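Local coordinates for protein dehalogenase-like hydrolase (Ralstonia solanacearum, PDB 3UMB) that probably catalyses the hydrolytic dehalogenation of small (S)-2-haloalkanoic acids to the corresponding (R)-2-hydroxyalkanoic acids, releasing a halide ion, at residues 185-190 and 208-212; 194-200 and 213-219. One frame throughout, in Å; residues are numbered along the deposited sequence.

How the interactions relate
Interactions 1 and 2 illustrate how one connecting loop can serve two layers of an alpha/beta fold. The chain runs from helix 182-191 into strand 194-198, then through the loop holding residues 208-212 into strand 214-216, so the segments of the two contacts alternate along the sequence. Interaction 1 lays the loop on the helix; interaction 2 adds the outermost strand to the parallel sheet. Their centres lie about 12 Å apart. Thr189 OG1 and Thr195 OG1, 2.8 Å apart in a probable hydrogen bond, join them, and Ala188 CB packs 3.6 Å from Thr195 CG2. Both contacts lie away from the magnesium-binding residues, Asp42, Asp46, Ala77 and Asn80.

Interaction 1: residues 185-190 and 208-212; sequences ACGATW and LDVAP
Val210 turns its two methyl groups to different residues of helix 182-191, and the contact is organised around that fork. CG1, placed between the backbone N and carbonyl carbon of Val210 (chi1 63°), reaches the rim of the Trp190 indole obliquely, 3.6 Å from Trp190 NE1. It also leans on Cys186 CB. CG2 takes the other branch, meeting Thr189 CG2 at 3.6 Å as the two side chains slide past each other in opposite directions. Leu208 crosses the indole at about a right angle, bringing CD2 near Trp190 CH2, while its CD1 packs 3.6 Å from Cys186 CB. At the other end of the contact, the CB atoms of Ala185 and Pro212 approach to 4.1 Å.

The polar branch of Thr189 turns back to its own helix, OG1 donating to Ala185 O over 2.6 Å, and also meets Thr195 of strand 194-198. The backbone N of Thr189 reaches the same carbonyl oxygen of Ala185 from the opposite face of its plane, so two donors grip it. The indole continues the contact into the dimer, where its ring stacks with His60 of the second subunit; there Asp209 also forms salt bridges to Lys62 and Arg51 of that subunit.

Polar linkage across the segments runs through water. One molecule, in the plane of the indole at its edge, accepts from Trp190 NE1 at 2.9 Å and donates to Leu208 O at 3.1 Å. The chemistry is thus mainly apolar, with this bridge satisfying the indole N-H and tying the ring to the loop backbone.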
ATOM      1  N   ALA A 185       9.389   5.353  -9.070  1.00 21.79           N
ATOM      2  CA  ALA A 185       9.906   6.432  -9.990  1.00 21.64           C
ATOM      3  C   ALA A 185       9.266   7.734  -9.596  1.00 21.93           C
ATOM      4  O   ALA A 185       9.922   8.788  -9.547  1.00 23.20           O
ATOM      5  CB  ALA A 185       9.632   6.137 -11.475  1.00 19.60           C
ATOM      6  N   CYS A 186       7.982   7.662  -9.295  1.00 21.96           N
ATOM      7  CA  CYS A 186       7.189   8.845  -8.941  1.00 22.41           C
ATOM      8  C   CYS A 186       7.588   9.429  -7.582  1.00 22.44           C
ATOM      9  O   CYS A 186       7.674  10.647  -7.409  1.00 21.49           O
ATOM     10  CB  CYS A 186       5.712   8.452  -8.902  1.00 22.11           C
ATOM     11  SG  CYS A 186       4.956   8.260 -10.559  1.00 23.66           S
ATOM     12  N   GLY A 187       7.800   8.547  -6.608  1.00 22.91           N
ATOM     13  CA  GLY A 187       8.237   8.988  -5.283  1.00 23.59           C
ATOM     14  C   GLY A 187       9.615   9.641  -5.375  1.00 24.45           C
ATOM     15  O   GLY A 187       9.883  10.650  -4.688  1.00 25.38           O
ATOM     16  N   ALA A 188      10.496   9.067  -6.209  1.00 23.72           N
ATOM     17  CA  ALA A 188      11.841   9.614  -6.378  1.00 23.28           C
ATOM     18  C   ALA A 188      11.821  10.960  -7.049  1.00 23.07           C
ATOM     19  O   ALA A 188      12.608  11.828  -6.703  1.00 23.54           O
ATOM     20  CB  ALA A 188      12.708   8.672  -7.110  1.00 23.86           C
ATOM     21  N   THR A 189      10.906  11.159  -7.979  1.00 22.63           N
ATOM     22  CA  THR A 189      10.782  12.426  -8.646  1.00 22.59           C
ATOM     23  C   THR A 189      10.345  13.511  -7.679  1.00 23.23           C
ATOM     24  O   THR A 189      10.779  14.669  -7.787  1.00 23.96           O
ATOM     25  CB  THR A 189       9.759  12.331  -9.797  1.00 22.81           C
ATOM     26  OG1 THR A 189      10.062  11.183 -10.610  1.00 24.51           O
ATOM     27  CG2 THR A 189       9.746  13.594 -10.659  1.00 21.22           C
ATOM     28  N   TRP A 190       9.455  13.164  -6.746  1.00 23.81           N
ATOM     29  CA  TRP A 190       9.029  14.077  -5.669  1.00 22.64           C
ATOM     30  C   TRP A 190      10.245  14.443  -4.815  1.00 22.89           C
ATOM     31  O   TRP A 190      10.416  15.546  -4.412  1.00 23.58           O
ATOM     32  CB  TRP A 190       7.974  13.397  -4.738  1.00 22.15           C
ATOM     33  CG  TRP A 190       6.533  13.410  -5.196  1.00 19.54           C
ATOM     34  CD1 TRP A 190       5.929  14.312  -6.041  1.00 19.22           C
ATOM     35  CD2 TRP A 190       5.487  12.510  -4.780  1.00 18.61           C
ATOM     36  NE1 TRP A 190       4.603  13.995  -6.214  1.00 19.01           N
ATOM     37  CE2 TRP A 190       4.303  12.911  -5.431  1.00 19.89           C
ATOM     38  CE3 TRP A 190       5.448  11.384  -3.946  1.00 17.41           C
ATOM     39  CZ2 TRP A 190       3.113  12.230  -5.274  1.00 17.48           C
ATOM     40  CZ3 TRP A 190       4.258  10.710  -3.797  1.00 15.38           C
ATOM     41  CH2 TRP A 190       3.109  11.136  -4.453  1.00 14.64           C
ATOM     42  N   LEU A 208      -0.447   9.979 -10.087  1.00 23.15           N
ATOM     43  CA  LEU A 208       0.107  10.630  -8.887  1.00 23.91           C
ATOM     44  C   LEU A 208       0.415  12.114  -9.109  1.00 25.25           C
ATOM     45  O   LEU A 208       1.018  12.735  -8.251  1.00 26.02           O
ATOM     46  CB  LEU A 208       1.350   9.884  -8.362  1.00 22.38           C
ATOM     47  CG  LEU A 208       1.102   8.500  -7.689  1.00 21.48           C
ATOM     48  CD1 LEU A 208       2.413   7.710  -7.548  1.00 16.65           C
ATOM     49  CD2 LEU A 208       0.419   8.553  -6.366  1.00 17.80           C
ATOM     50  N   ASP A 209      -0.009  12.680 -10.239  1.00 27.13           N
ATOM     51  CA  ASP A 209       0.258  14.106 -10.590  1.00 28.87           C
ATOM     52  C   ASP A 209       1.751  14.443 -10.708  1.00 28.91           C
ATOM     53  O   ASP A 209       2.181  15.580 -10.489  1.00 29.49           O
ATOM     54  CB  ASP A 209      -0.410  15.063  -9.591  1.00 29.50           C
ATOM     55  CG  ASP A 209      -1.900  14.905  -9.557  1.00 31.38           C
ATOM     56  OD1 ASP A 209      -2.544  15.269 -10.559  1.00 36.89           O
ATOM     57  OD2 ASP A 209      -2.428  14.411  -8.534  1.00 34.02           O
ATOM     58  N   VAL A 210       2.540  13.440 -11.049  1.00 29.06           N
ATOM     59  CA  VAL A 210       3.988  13.597 -11.204  1.00 28.85           C
ATOM     60  C   VAL A 210       4.395  12.507 -12.188  1.00 28.49           C
ATOM     61  O   VAL A 210       3.720  11.488 -12.301  1.00 27.98           O
ATOM     62  CB  VAL A 210       4.722  13.445  -9.853  1.00 29.16           C
ATOM     63  CG1 VAL A 210       4.531  12.026  -9.268  1.00 28.67           C
ATOM     64  CG2 VAL A 210       6.213  13.784  -9.976  1.00 30.08           C
ATOM     65  N   ALA A 211       5.464  12.751 -12.935  1.00 28.86           N
ATOM     66  CA  ALA A 211       5.990  11.769 -13.906  1.00 28.47           C
ATOM     67  C   ALA A 211       7.528  11.750 -13.875  1.00 28.30           C
ATOM     68  O   ALA A 211       8.176  12.760 -13.746  1.00 27.95           O
ATOM     69  CB  ALA A 211       5.433  12.051 -15.350  1.00 27.88           C
ATOM     70  N   PRO A 212       8.118  10.580 -13.989  1.00 28.75           N
ATOM     71  CA  PRO A 212       9.557  10.543 -14.117  1.00 29.41           C
ATOM     72  C   PRO A 212      10.082  11.317 -15.351  1.00 30.15           C
ATOM     73  O   PRO A 212       9.311  11.667 -16.232  1.00 30.01           O
ATOM     74  CB  PRO A 212       9.837   9.061 -14.280  1.00 29.35           C
ATOM     75  CG  PRO A 212       8.589   8.511 -14.887  1.00 29.19           C
ATOM     76  CD  PRO A 212       7.505   9.271 -14.238  1.00 29.68           C
TER
HETATM   77  O   HOH W   1       2.384  15.400  -7.436  1.00 32.63           O

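Interaction 2: residues 194-200 and 213-219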
ATOM      1  N   THR A 194      16.513  13.024 -10.788  1.00 26.18           N
ATOM      2  CA  THR A 194      16.176  12.768 -12.186  1.00 26.66           C
ATOM      3  C   THR A 194      15.854  11.297 -12.191  1.00 26.26           C
ATOM      4  O   THR A 194      16.666  10.486 -11.753  1.00 26.62           O
ATOM      5  CB  THR A 194      17.376  12.983 -13.167  1.00 26.95           C
ATOM      6  OG1 THR A 194      17.932  14.287 -12.974  1.00 28.21           O
ATOM      7  CG2 THR A 194      16.909  12.815 -14.625  1.00 27.62           C
ATOM      8  N   THR A 195      14.680  10.925 -12.673  1.00 26.18           N
ATOM      9  CA  THR A 195      14.317   9.532 -12.604  1.00 25.45           C
ATOM     10  C   THR A 195      14.007   8.918 -13.979  1.00 25.12           C
ATOM     11  O   THR A 195      13.454   9.568 -14.864  1.00 24.35           O
ATOM     12  CB  THR A 195      13.088   9.361 -11.697  1.00 25.05           C
ATOM     13  OG1 THR A 195      11.987   9.985 -12.329  1.00 26.55           O
ATOM     14  CG2 THR A 195      13.296  10.003 -10.353  1.00 23.86           C
ATOM     15  N   PHE A 196      14.305   7.633 -14.093  1.00 25.02           N
ATOM     16  CA  PHE A 196      13.959   6.856 -15.244  1.00 26.12           C
ATOM     17  C   PHE A 196      13.155   5.637 -14.783  1.00 25.53           C
ATOM     18  O   PHE A 196      13.581   4.919 -13.890  1.00 25.35           O
ATOM     19  CB  PHE A 196      15.240   6.381 -15.943  1.00 27.29           C
ATOM     20  CG  PHE A 196      14.985   5.634 -17.220  1.00 30.00           C
ATOM     21  CD1 PHE A 196      14.946   6.323 -18.447  1.00 33.22           C
ATOM     22  CD2 PHE A 196      14.777   4.255 -17.210  1.00 32.81           C
ATOM     23  CE1 PHE A 196      14.687   5.658 -19.632  1.00 33.60           C
ATOM     24  CE2 PHE A 196      14.519   3.566 -18.427  1.00 35.45           C
ATOM     25  CZ  PHE A 196      14.480   4.283 -19.632  1.00 34.11           C
ATOM     26  N   TRP A 197      12.033   5.365 -15.447  1.00 24.45           N
ATOM     27  CA  TRP A 197      11.180   4.246 -15.103  1.00 23.49           C
ATOM     28  C   TRP A 197      11.315   3.119 -16.128  1.00 24.10           C
ATOM     29  O   TRP A 197      10.918   3.284 -17.291  1.00 23.70           O
ATOM     30  CB  TRP A 197       9.723   4.743 -15.034  1.00 22.75           C
ATOM     31  CG  TRP A 197       8.706   3.678 -14.729  1.00 20.28           C
ATOM     32  CD1 TRP A 197       8.873   2.565 -13.956  1.00 19.69           C
ATOM     33  CD2 TRP A 197       7.337   3.657 -15.166  1.00 19.55           C
ATOM     34  NE1 TRP A 197       7.688   1.825 -13.907  1.00 16.79           N
ATOM     35  CE2 TRP A 197       6.738   2.483 -14.646  1.00 17.51           C
ATOM     36  CE3 TRP A 197       6.559   4.518 -15.945  1.00 20.75           C
ATOM     37  CZ2 TRP A 197       5.418   2.165 -14.881  1.00 17.52           C
ATOM     38  CZ3 TRP A 197       5.244   4.177 -16.186  1.00 19.89           C
ATOM     39  CH2 TRP A 197       4.689   3.026 -15.638  1.00 18.50           C
ATOM     40  N   ILE A 198      11.829   1.972 -15.687  1.00 23.97           N
ATOM     41  CA  ILE A 198      11.861   0.780 -16.512  1.00 24.55           C
ATOM     42  C   ILE A 198      10.513   0.116 -16.371  1.00 24.52           C
ATOM     43  O   ILE A 198      10.278  -0.670 -15.486  1.00 25.53           O
ATOM     44  CB  ILE A 198      13.051  -0.200 -16.196  1.00 24.28           C
ATOM     45  CG1 ILE A 198      14.376   0.563 -16.176  1.00 26.01           C
ATOM     46  CG2 ILE A 198      13.127  -1.318 -17.288  1.00 24.70           C
ATOM     47  CD1 ILE A 198      15.635  -0.266 -16.006  1.00 22.31           C
ATOM     48  N   ASN A 199       9.611   0.492 -17.261  1.00 25.53           N
ATOM     49  CA  ASN A 199       8.265  -0.014 -17.283  1.00 26.47           C
ATOM     50  C   ASN A 199       8.208  -1.329 -18.091  1.00 27.73           C
ATOM     51  O   ASN A 199       7.820  -1.352 -19.270  1.00 27.55           O
ATOM     52  CB  ASN A 199       7.351   1.089 -17.875  1.00 26.75           C
ATOM     53  CG  ASN A 199       5.901   0.697 -17.911  1.00 25.52           C
ATOM     54  OD1 ASN A 199       5.503  -0.292 -17.292  1.00 25.84           O
ATOM     55  ND2 ASN A 199       5.096   1.463 -18.661  1.00 19.96           N
ATOM     56  N   ARG A 200       8.584  -2.423 -17.433  1.00 28.88           N
ATOM     57  CA  ARG A 200       8.744  -3.717 -18.109  1.00 30.49           C
ATOM     58  C   ARG A 200       7.445  -4.346 -18.632  1.00 30.16           C
ATOM     59  O   ARG A 200       7.460  -5.080 -19.614  1.00 30.44           O
ATOM     60  CB  ARG A 200       9.437  -4.723 -17.174  1.00 30.94           C
ATOM     61  CG  ARG A 200      10.903  -4.421 -16.990  1.00 34.71           C
ATOM     62  CD  ARG A 200      11.618  -5.554 -16.267  1.00 38.86           C
ATOM     63  NE  ARG A 200      12.980  -5.186 -15.874  1.00 42.09           N
ATOM     64  CZ  ARG A 200      13.989  -5.002 -16.724  1.00 46.20           C
ATOM     65  NH1 ARG A 200      13.795  -5.134 -18.049  1.00 48.13           N
ATOM     66  NH2 ARG A 200      15.202  -4.669 -16.257  1.00 46.76           N
ATOM     67  N   ALA A 213      11.384  11.567 -15.390  1.00 30.57           N
ATOM     68  CA  ALA A 213      11.981  12.338 -16.453  1.00 31.73           C
ATOM     69  C   ALA A 213      11.738  11.611 -17.784  1.00 32.09           C
ATOM     70  O   ALA A 213      11.258  12.235 -18.741  1.00 32.06           O
ATOM     71  CB  ALA A 213      13.497  12.541 -16.192  1.00 31.79           C
ATOM     72  N   ALA A 214      12.023  10.297 -17.811  1.00 32.08           N
ATOM     73  CA  ALA A 214      11.661   9.447 -18.932  1.00 31.56           C
ATOM     74  C   ALA A 214      11.392   8.024 -18.446  1.00 31.45           C
ATOM     75  O   ALA A 214      11.675   7.696 -17.324  1.00 32.03           O
ATOM     76  CB  ALA A 214      12.773   9.469 -19.984  1.00 31.87           C
ATOM     77  N   ALA A 215      10.812   7.200 -19.297  1.00 31.13           N
ATOM     78  CA  ALA A 215      10.545   5.786 -19.016  1.00 30.97           C
ATOM     79  C   ALA A 215      10.863   4.947 -20.289  1.00 31.16           C
ATOM     80  O   ALA A 215      10.866   5.465 -21.399  1.00 30.69           O
ATOM     81  CB  ALA A 215       9.072   5.581 -18.605  1.00 30.56           C
ATOM     82  N   GLY A 216      11.135   3.667 -20.108  1.00 30.95           N
ATOM     83  CA  GLY A 216      11.362   2.783 -21.213  1.00 31.78           C
ATOM     84  C   GLY A 216      10.957   1.394 -20.800  1.00 32.56           C
ATOM     85  O   GLY A 216      10.379   1.198 -19.742  1.00 32.30           O
ATOM     86  N   HIS A 217      11.310   0.430 -21.633  1.00 33.62           N
ATOM     87  CA  HIS A 217      10.839  -0.939 -21.500  1.00 34.32           C
ATOM     88  C   HIS A 217      11.851  -1.825 -20.834  1.00 34.30           C
ATOM     89  O   HIS A 217      11.495  -2.844 -20.252  1.00 33.37           O
ATOM     90  CB  HIS A 217      10.483  -1.489 -22.882  1.00 34.78           C
ATOM     91  CG  HIS A 217      10.186  -2.950 -22.896  1.00 38.08           C
ATOM     92  ND1 HIS A 217      10.992  -3.867 -23.546  1.00 42.11           N
ATOM     93  CD2 HIS A 217       9.175  -3.664 -22.331  1.00 41.58           C
ATOM     94  CE1 HIS A 217      10.494  -5.083 -23.366  1.00 43.75           C
ATOM     95  NE2 HIS A 217       9.384  -4.986 -22.645  1.00 41.87           N
ATOM     96  N   ASP A 218      13.118  -1.429 -20.903  1.00 35.78           N
ATOM     97  CA  ASP A 218      14.211  -2.228 -20.361  1.00 36.68           C
ATOM     98  C   ASP A 218      15.448  -1.386 -20.103  1.00 37.40           C
ATOM     99  O   ASP A 218      15.472  -0.175 -20.360  1.00 37.03           O
ATOM    100  CB  ASP A 218      14.538  -3.377 -21.314  1.00 37.55           C
ATOM    101  CG  ASP A 218      14.924  -2.904 -22.715  1.00 38.88           C
ATOM    102  OD1 ASP A 218      14.953  -1.663 -22.976  1.00 37.67           O
ATOM    103  OD2 ASP A 218      15.154  -3.809 -23.556  1.00 40.42           O
HETATM  104  N   MSE A 219      16.465  -2.039 -19.567  1.00 38.49           N
HETATM  105  CA  MSE A 219      17.698  -1.382 -19.159  1.00 39.68           C
HETATM  106  C   MSE A 219      18.477  -0.705 -20.258  1.00 40.61           C
HETATM  107  O   MSE A 219      19.199   0.300 -20.049  1.00 41.01           O
HETATM  108  CB  MSE A 219      18.553  -2.413 -18.485  1.00 39.78           C
HETATM  109  CG  MSE A 219      18.091  -2.581 -17.079  1.00 42.08           C
HETATM  110 SE   MSE A 219      18.976  -1.234 -15.965  1.00 49.72          SE
HETATM  111  CE  MSE A 219      20.444  -2.412 -15.353  1.00 37.34           C
TER
HETATM  112  O   HOH W   2      11.812  -5.381 -20.097  1.00 41.51           O
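Strands 194-198 and 214-216 run parallel, the axes of these short segments inclined by 21°, at one margin of the central parallel sheet of the Rossmann-like HAD fold. Phe196 pairs with Ala214, Trp197 with Ala215 and Ile198 with Gly216. The ladder alternates from Trp197 N to Ala214 O (3.0 Å), from Gly216 N to Trp197 O, and from Asn199 N to Gly216 O (2.7 Å); the bond from Ala214 N to Thr195 O is weak.

Side chains divide between the two faces. On the Phe196 and Ile198 face, Phe196 has CG anti to the backbone N (chi1 -176°), and its ring returns across the neighbouring strand. Ala215 CA lies over one ring face toward the rim, and Phe196 CZ comes within 3.4 Å of Gly216 N. Having no side chain, Gly216 leaves room for this ring. The Ile198 and Met219 side chains cross obliquely, with CD1 of Ile198 3.5 Å from SE of selenomethionine Met219. On the other face, Trp197 CB packs on Ala215 CB, while Asn199 CB sits over the centre of the indole; Trp197 NE1 donates to Ser180 O.

Beyond the strands, Arg200, extended from CG to NE, crosses Asp218 at about a right angle, its NH1 near Asp218 CB. Ile198 CG2 lies over the centre of one guanidinium face, and Met219 CG is near the guanidinium plane at its edge. Arg200 NE binds Gly13 O, and NH1 forms a salt bridge with Glu103. Asp218, the N-cap of helix 219-227, uses OD1 to accept from Asp221 N. At the guanidinium edge, one water accepts from Arg200 NH1 at 2.9 Å and donates to His217 O at 2.6 Å.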